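Local structure of heavy-metal chelation domain-containing protein (Pyrococcus horikoshii, 3NPG) at residues T59-E64 and I79-L84; F26-P31 and A48-E53. The protein is of unknown function but may bind heavy-metal ions. All coordinates share one frame; numbering follows the deposited sequence.

Interaction 1 (T59-E64 and I79-L84); sequences TNSIEE and IIERTL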
ATOM      1  N   THR A  59       7.994 -15.037   9.661  1.00 36.02           N
ATOM      2  CA  THR A  59       8.987 -15.891  10.321  1.00 36.03           C
ATOM      3  C   THR A  59       9.096 -15.547  11.809  1.00 37.57           C
ATOM      4  O   THR A  59       8.812 -14.412  12.199  1.00 36.14           O
ATOM      5  CB  THR A  59      10.356 -15.753   9.623  1.00 48.63           C
ATOM      6  OG1 THR A  59      10.723 -14.374   9.586  1.00 48.92           O
ATOM      7  CG2 THR A  59      10.355 -16.332   8.203  1.00 49.44           C
ATOM      8  N   ASN A  60       9.511 -16.526  12.643  1.00 33.39           N
ATOM      9  CA  ASN A  60       9.703 -16.309  14.080  1.00 31.85           C
ATOM     10  C   ASN A  60      10.815 -17.224  14.618  1.00 35.55           C
ATOM     11  O   ASN A  60      10.746 -18.447  14.456  1.00 35.56           O
ATOM     12  CB  ASN A  60       8.387 -16.526  14.850  1.00 29.61           C
ATOM     13  CG  ASN A  60       8.314 -15.780  16.167  1.00 45.60           C
ATOM     14  OD1 ASN A  60       9.250 -15.778  16.966  1.00 36.22           O
ATOM     15  ND2 ASN A  60       7.177 -15.158  16.434  1.00 39.05           N
ATOM     16  N   SER A  61      11.859 -16.624  15.227  1.00 31.92           N
ATOM     17  CA  SER A  61      12.999 -17.373  15.769  1.00 32.44           C
ATOM     18  C   SER A  61      12.646 -18.115  17.069  1.00 35.90           C
ATOM     19  O   SER A  61      13.370 -19.035  17.464  1.00 36.65           O
ATOM     20  CB  SER A  61      14.190 -16.449  15.994  1.00 36.36           C
ATOM     21  OG  SER A  61      13.861 -15.402  16.892  1.00 47.38           O
ATOM     22  N   ILE A  62      11.528 -17.720  17.733  1.00 30.40           N
ATOM     23  CA  ILE A  62      11.071 -18.366  18.969  1.00 29.36           C
ATOM     24  C   ILE A  62      10.630 -19.817  18.698  1.00 35.10           C
ATOM     25  O   ILE A  62       9.701 -20.051  17.918  1.00 34.84           O
ATOM     26  CB  ILE A  62       9.956 -17.527  19.672  1.00 30.53           C
ATOM     27  CG1 ILE A  62      10.505 -16.149  20.109  1.00 30.53           C
ATOM     28  CG2 ILE A  62       9.366 -18.283  20.864  1.00 30.31           C
ATOM     29  CD1 ILE A  62       9.436 -15.068  20.330  1.00 35.69           C
ATOM     30  N   GLU A  63      11.338 -20.784  19.297  1.00 33.01           N
ATOM     31  CA  GLU A  63      11.016 -22.199  19.147  1.00 34.00           C
ATOM     32  C   GLU A  63      10.176 -22.678  20.325  1.00 38.74           C
ATOM     33  O   GLU A  63       9.130 -23.297  20.125  1.00 38.19           O
ATOM     34  CB  GLU A  63      12.299 -23.042  19.009  1.00 36.47           C
ATOM     35  CG  GLU A  63      13.126 -22.711  17.771  1.00 47.92           C
ATOM     36  CD  GLU A  63      12.429 -22.937  16.440  1.00 67.71           C
ATOM     37  OE1 GLU A  63      11.718 -23.959  16.303  1.00 56.69           O
ATOM     38  OE2 GLU A  63      12.628 -22.110  15.521  1.00 62.64           O
ATOM     39  N   GLU A  64      10.618 -22.361  21.562  1.00 36.62           N
ATOM     40  CA  GLU A  64       9.874 -22.703  22.777  1.00 36.71           C
ATOM     41  C   GLU A  64       9.276 -21.438  23.392  1.00 40.21           C
ATOM     42  O   GLU A  64      10.002 -20.620  23.972  1.00 40.41           O
ATOM     43  CB  GLU A  64      10.770 -23.440  23.796  1.00 38.89           C
ATOM     44  CG  GLU A  64      11.099 -24.876  23.406  1.00 54.69           C
ATOM     45  CD  GLU A  64       9.924 -25.842  23.404  1.00 80.36           C
ATOM     46  OE1 GLU A  64       8.954 -25.611  24.165  1.00 71.68           O
ATOM     47  OE2 GLU A  64       9.999 -26.861  22.678  1.00 77.50           O
ATOM     48  N   ILE A  79       9.165  -7.540  13.237  1.00 26.78           N
ATOM     49  CA  ILE A  79       7.941  -6.924  13.778  1.00 25.82           C
ATOM     50  C   ILE A  79       7.037  -7.948  14.526  1.00 28.69           C
ATOM     51  O   ILE A  79       6.454  -7.608  15.563  1.00 27.82           O
ATOM     52  CB  ILE A  79       7.167  -6.114  12.673  1.00 29.06           C
ATOM     53  CG1 ILE A  79       5.902  -5.416  13.250  1.00 29.12           C
ATOM     54  CG2 ILE A  79       6.826  -6.994  11.457  1.00 30.36           C
ATOM     55  CD1 ILE A  79       6.185  -4.283  14.218  1.00 34.64           C
ATOM     56  N   ILE A  80       6.976  -9.213  14.026  1.00 24.41           N
ATOM     57  CA  ILE A  80       6.197 -10.283  14.668  1.00 23.15           C
ATOM     58  C   ILE A  80       6.730 -10.555  16.081  1.00 25.07           C
ATOM     59  O   ILE A  80       5.943 -10.646  17.033  1.00 25.27           O
ATOM     60  CB  ILE A  80       6.173 -11.577  13.797  1.00 26.78           C
ATOM     61  CG1 ILE A  80       5.687 -11.275  12.359  1.00 27.02           C
ATOM     62  CG2 ILE A  80       5.317 -12.667  14.459  1.00 28.37           C
ATOM     63  CD1 ILE A  80       5.846 -12.413  11.394  1.00 32.00           C
ATOM     64  N   GLU A  81       8.070 -10.625  16.226  1.00 19.69           N
ATOM     65  CA  GLU A  81       8.721 -10.841  17.516  1.00 18.67           C
ATOM     66  C   GLU A  81       8.548  -9.625  18.449  1.00 23.20           C
ATOM     67  O   GLU A  81       8.377  -9.804  19.654  1.00 22.97           O
ATOM     68  CB  GLU A  81      10.203 -11.175  17.326  1.00 20.06           C
ATOM     69  CG  GLU A  81      10.442 -12.518  16.654  1.00 25.33           C
ATOM     70  CD  GLU A  81      11.894 -12.829  16.337  1.00 36.81           C
ATOM     71  OE1 GLU A  81      12.787 -12.104  16.839  1.00 26.49           O
ATOM     72  OE2 GLU A  81      12.140 -13.802  15.587  1.00 20.24           O
ATOM     73  N   ARG A  82       8.575  -8.384  17.881  1.00 20.39           N
ATOM     74  CA  ARG A  82       8.364  -7.146  18.654  1.00 20.30           C
ATOM     75  C   ARG A  82       6.942  -7.076  19.194  1.00 24.89           C
ATOM     76  O   ARG A  82       6.746  -6.771  20.375  1.00 24.59           O
ATOM     77  CB  ARG A  82       8.633  -5.903  17.791  1.00 21.32           C
ATOM     78  CG  ARG A  82      10.083  -5.517  17.691  1.00 29.65           C
ATOM     79  CD  ARG A  82      10.259  -4.016  17.459  1.00 25.72           C
ATOM     80  NE  ARG A  82       9.576  -3.545  16.245  1.00 24.45           N
ATOM     81  CZ  ARG A  82      10.094  -3.624  15.018  1.00 41.01           C
ATOM     82  NH1 ARG A  82      11.273  -4.202  14.824  1.00 28.27           N
ATOM     83  NH2 ARG A  82       9.420  -3.156  13.975  1.00 29.15           N
ATOM     84  N   THR A  83       5.933  -7.285  18.307  1.00 21.57           N
ATOM     85  CA  THR A  83       4.515  -7.209  18.681  1.00 21.15           C
ATOM     86  C   THR A  83       4.171  -8.219  19.787  1.00 25.21           C
ATOM     87  O   THR A  83       3.538  -7.845  20.775  1.00 23.96           O
ATOM     88  CB  THR A  83       3.619  -7.344  17.440  1.00 28.02           C
ATOM     89  OG1 THR A  83       4.151  -6.531  16.388  1.00 27.45           O
ATOM     90  CG2 THR A  83       2.181  -6.949  17.721  1.00 26.28           C
ATOM     91  N   LEU A  84       4.664  -9.479  19.661  1.00 23.16           N
ATOM     92  CA  LEU A  84       4.462 -10.513  20.694  1.00 23.18           C
ATOM     93  C   LEU A  84       5.182 -10.134  22.005  1.00 27.77           C
ATOM     94  O   LEU A  84       4.678 -10.425  23.094  1.00 27.50           O
ATOM     95  CB  LEU A  84       4.946 -11.886  20.194  1.00 23.40           C
ATOM     96  CG  LEU A  84       3.973 -12.653  19.288  1.00 27.71           C
ATOM     97  CD1 LEU A  84       4.707 -13.680  18.442  1.00 28.16           C
ATOM     98  CD2 LEU A  84       2.870 -13.326  20.103  1.00 29.15           C
TER
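S61 holds the carboxylate of E81 through two donors that converge on one oxygen. Its backbone N meets E81 OE2 at 2.9 Å in a nearly straight bond (N-H...O 170°), and its hydroxyl OG reaches the same OE2 at 2.7 Å. Both donors come from the same face of the carboxylate plane, the amide on the anti side and the hydroxyl from well above the plane. The hydroxyl can join the amide because chi1 of S61 (59°) sets OG between its own N and carbonyl carbon. The E81 chain is extended beyond CG, which brings its carboxylate up to the loop, and its CG passes N60 OD1 at 3.5 Å, the amide and carboxylate planes lying 34° apart. N60 OD1 accepts its hydrogen bond from I62 N at 3.1 Å, forming an Asx turn that limits rotation of the amide. The other end of that amide, ND2, lies against L84 CD1 at 3.5 Å and I80 CG2 at 3.7 Å, while the hydrogen bond of ND2 goes to the carbonyl O of L232 of the second subunit. An alanine in place of E81 would probably leave S61 N without its acceptor and let the loop shift from the helix. Further out, E81 OE1 bonds S76 OG, S61 OG bonds K73 NZ, and T59 O, against which the I80 CD1 methyl rests, accepts from N78 ND2. The contact thus ties the loop between strand 43-49 and helix 67-72 to the first turns of helix 79-96. I62 packs on E69 and F70 of helix 67-72, L84 touches T33 of strand 32-38, and L232 of the second subunit packs against I62, I80 and L84.

Interaction 2 (F26-P31 and A48-E53); sequences FSFGLP and AMTLPE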
ATOM      1  N   PHE A  26      -1.191 -17.293  23.737  1.00 23.47           N
ATOM      2  CA  PHE A  26      -0.800 -16.125  22.938  1.00 22.43           C
ATOM      3  C   PHE A  26      -1.307 -16.277  21.506  1.00 26.85           C
ATOM      4  O   PHE A  26      -1.717 -17.374  21.111  1.00 26.69           O
ATOM      5  CB  PHE A  26       0.734 -15.947  22.946  1.00 23.99           C
ATOM      6  CG  PHE A  26       1.488 -17.090  22.306  1.00 26.00           C
ATOM      7  CD1 PHE A  26       1.812 -18.227  23.037  1.00 29.29           C
ATOM      8  CD2 PHE A  26       1.876 -17.029  20.974  1.00 28.34           C
ATOM      9  CE1 PHE A  26       2.480 -19.294  22.438  1.00 30.76           C
ATOM     10  CE2 PHE A  26       2.556 -18.093  20.381  1.00 31.95           C
ATOM     11  CZ  PHE A  26       2.853 -19.220  21.115  1.00 30.30           C
ATOM     12  N   SER A  27      -1.253 -15.184  20.713  1.00 23.29           N
ATOM     13  CA  SER A  27      -1.661 -15.213  19.309  1.00 23.04           C
ATOM     14  C   SER A  27      -1.244 -13.939  18.590  1.00 26.58           C
ATOM     15  O   SER A  27      -1.645 -12.846  18.992  1.00 25.56           O
ATOM     16  CB  SER A  27      -3.174 -15.407  19.189  1.00 26.55           C
ATOM     17  OG  SER A  27      -3.592 -15.424  17.834  1.00 36.31           O
ATOM     18  N   PHE A  28      -0.455 -14.077  17.503  1.00 22.88           N
ATOM     19  CA  PHE A  28      -0.133 -12.954  16.630  1.00 21.62           C
ATOM     20  C   PHE A  28      -1.301 -12.796  15.643  1.00 27.89           C
ATOM     21  O   PHE A  28      -1.306 -13.419  14.582  1.00 29.01           O
ATOM     22  CB  PHE A  28       1.202 -13.203  15.886  1.00 22.80           C
ATOM     23  CG  PHE A  28       1.615 -12.086  14.950  1.00 23.31           C
ATOM     24  CD1 PHE A  28       2.131 -10.896  15.445  1.00 25.38           C
ATOM     25  CD2 PHE A  28       1.535 -12.245  13.572  1.00 24.78           C
ATOM     26  CE1 PHE A  28       2.507  -9.866  14.583  1.00 25.81           C
ATOM     27  CE2 PHE A  28       1.914 -11.219  12.713  1.00 27.21           C
ATOM     28  CZ  PHE A  28       2.400 -10.037  13.221  1.00 24.94           C
ATOM     29  N   GLY A  29      -2.349 -12.111  16.083  1.00 25.22           N
ATOM     30  CA  GLY A  29      -3.581 -12.004  15.314  1.00 25.79           C
ATOM     31  C   GLY A  29      -4.062 -10.595  15.074  1.00 30.15           C
ATOM     32  O   GLY A  29      -3.419  -9.634  15.496  1.00 29.73           O
ATOM     33  N   LEU A  30      -5.214 -10.466  14.375  1.00 26.80           N
ATOM     34  CA  LEU A  30      -5.807  -9.176  14.035  1.00 26.52           C
ATOM     35  C   LEU A  30      -7.153  -8.968  14.767  1.00 31.25           C
ATOM     36  O   LEU A  30      -7.923  -9.919  14.924  1.00 31.70           O
ATOM     37  CB  LEU A  30      -6.011  -9.063  12.513  1.00 27.24           C
ATOM     38  CG  LEU A  30      -4.742  -8.910  11.667  1.00 31.98           C
ATOM     39  CD1 LEU A  30      -5.039  -9.149  10.212  1.00 32.76           C
ATOM     40  CD2 LEU A  30      -4.113  -7.538  11.855  1.00 33.50           C
ATOM     41  N   PRO A  31      -7.464  -7.723  15.217  1.00 26.93           N
ATOM     42  CA  PRO A  31      -6.665  -6.485  15.077  1.00 26.11           C
ATOM     43  C   PRO A  31      -5.485  -6.409  16.048  1.00 29.79           C
ATOM     44  O   PRO A  31      -4.552  -5.631  15.824  1.00 29.56           O
ATOM     45  CB  PRO A  31      -7.699  -5.386  15.343  1.00 27.60           C
ATOM     46  CG  PRO A  31      -8.668  -6.015  16.301  1.00 31.88           C
ATOM     47  CD  PRO A  31      -8.752  -7.465  15.897  1.00 28.01           C
ATOM     48  N   ALA A  48      -1.079  -5.889  21.938  1.00 22.23           N
ATOM     49  CA  ALA A  48      -0.234  -4.993  21.151  1.00 22.16           C
ATOM     50  C   ALA A  48      -0.728  -4.994  19.723  1.00 28.17           C
ATOM     51  O   ALA A  48      -0.889  -6.066  19.132  1.00 28.74           O
ATOM     52  CB  ALA A  48       1.215  -5.445  21.207  1.00 22.88           C
HETATM   53  N   MSE A  49      -1.059  -3.801  19.185  1.00 24.69           N
HETATM   54  CA  MSE A  49      -1.619  -3.678  17.835  1.00 24.21           C
HETATM   55  C   MSE A  49      -0.747  -4.324  16.766  1.00 28.84           C
HETATM   56  O   MSE A  49       0.444  -4.022  16.664  1.00 29.00           O
HETATM   57  CB  MSE A  49      -1.903  -2.215  17.487  1.00 26.02           C
HETATM   58  CG  MSE A  49      -2.600  -2.047  16.154  1.00 33.00           C
HETATM   59 SE   MSE A  49      -2.857  -0.211  15.692  0.75 40.59          SE
HETATM   60  CE  MSE A  49      -4.669  -0.009  16.322  1.00 37.57           C
ATOM     61  N   THR A  50      -1.350  -5.201  15.957  1.00 25.59           N
ATOM     62  CA  THR A  50      -0.672  -5.845  14.844  1.00 25.17           C
ATOM     63  C   THR A  50      -0.656  -4.896  13.666  1.00 30.41           C
ATOM     64  O   THR A  50      -1.689  -4.310  13.330  1.00 30.81           O
ATOM     65  CB  THR A  50      -1.358  -7.182  14.504  1.00 23.56           C
ATOM     66  OG1 THR A  50      -1.431  -7.979  15.685  1.00 21.66           O
ATOM     67  CG2 THR A  50      -0.631  -7.946  13.422  1.00 17.06           C
ATOM     68  N   LEU A  51       0.528  -4.682  13.083  1.00 27.00           N
ATOM     69  CA  LEU A  51       0.689  -3.796  11.937  1.00 26.43           C
ATOM     70  C   LEU A  51       1.090  -4.627  10.711  1.00 32.11           C
ATOM     71  O   LEU A  51       2.285  -4.837  10.463  1.00 31.61           O
ATOM     72  CB  LEU A  51       1.747  -2.709  12.238  1.00 25.61           C
ATOM     73  CG  LEU A  51       1.523  -1.886  13.516  1.00 28.40           C
ATOM     74  CD1 LEU A  51       2.765  -1.136  13.892  1.00 28.18           C
ATOM     75  CD2 LEU A  51       0.351  -0.930  13.361  1.00 29.88           C
ATOM     76  N   PRO A  52       0.089  -5.217   9.992  1.00 30.39           N
ATOM     77  CA  PRO A  52       0.424  -6.108   8.863  1.00 30.97           C
ATOM     78  C   PRO A  52       1.197  -5.427   7.746  1.00 35.64           C
ATOM     79  O   PRO A  52       1.997  -6.078   7.076  1.00 36.71           O
ATOM     80  CB  PRO A  52      -0.939  -6.609   8.387  1.00 33.15           C
ATOM     81  CG  PRO A  52      -1.924  -5.602   8.903  1.00 36.95           C
ATOM     82  CD  PRO A  52      -1.375  -5.123  10.193  1.00 31.78           C
ATOM     83  N   GLU A  53       0.985  -4.107   7.554  1.00 31.53           N
ATOM     84  CA  GLU A  53       1.699  -3.335   6.527  1.00 31.64           C
ATOM     85  C   GLU A  53       3.217  -3.279   6.798  1.00 35.54           C
ATOM     86  O   GLU A  53       3.986  -2.996   5.891  1.00 35.89           O
ATOM     87  CB  GLU A  53       1.106  -1.909   6.386  1.00 32.93           C
ATOM     88  CG  GLU A  53       1.250  -1.035   7.632  1.00 44.60           C
ATOM     89  CD  GLU A  53       0.155  -1.171   8.679  1.00 57.22           C
ATOM     90  OE1 GLU A  53      -0.755  -2.014   8.495  1.00 42.17           O
ATOM     91  OE2 GLU A  53       0.205  -0.422   9.681  1.00 46.78           O
TER
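T50 binds two carbonyls of the 26-31 segment, just beyond the ends of the outer strands of a three-stranded antiparallel sheet. Its hydroxyl OG1 donates to G29 O at 2.6 Å, and its backbone N donates to P31 O at 3.2 Å. The second bond carries the pairing of strands 32-38 and 43-49 two residues beyond the A48-T33 pair. T50 OG1 has a further partner in T33 OG1, so a single hydroxyl joins the G29 carbonyl to the middle strand. The acceptors are presented by an irregular chain: F28 is the centre of an inverse gamma turn, whose bond from G29 N to S27 O is weak, and a cis peptide precedes P31. Other polar groups find partners outside the two segments. M49 N is bonded to T199 OG1, P52 O accepts from K146 NZ of the second subunit, and S27 OG meets S27 OG of that same subunit, which also forms backbone bonds with F28 and L30. Apolar groups close round the threonine. L30 CD2 touches T50 CB at 3.8 Å and goes on to P52 CD at 4.0 Å. With CG2 anti to the backbone N, OG1 takes the place beside that N and the methyl is directed at the F28 ring in an off-centre CH-pi contact, its CG2 4.1 Å from the ring centroid of F28 and 30° off the normal.

In the fold
Both segments of interaction 2 precede those of interaction 1 along the chain, and the centres of the two contacts are about 12 Å apart. Both belong to the same putative heavy-metal chelation region. Helix 79-96 connects them: its first turns meet the 59-64 loop in interaction 1 and also lie against the three-stranded sheet and the turn that follows strand 22-27, where I80 CG1 touches F28 CZ at 3.6 Å and T83 packs on A48 and M49. L84 likewise meets F26. Both contacts also touch the second subunit, so the same part of the fold, largely buried, also contributes to the interface with that subunit.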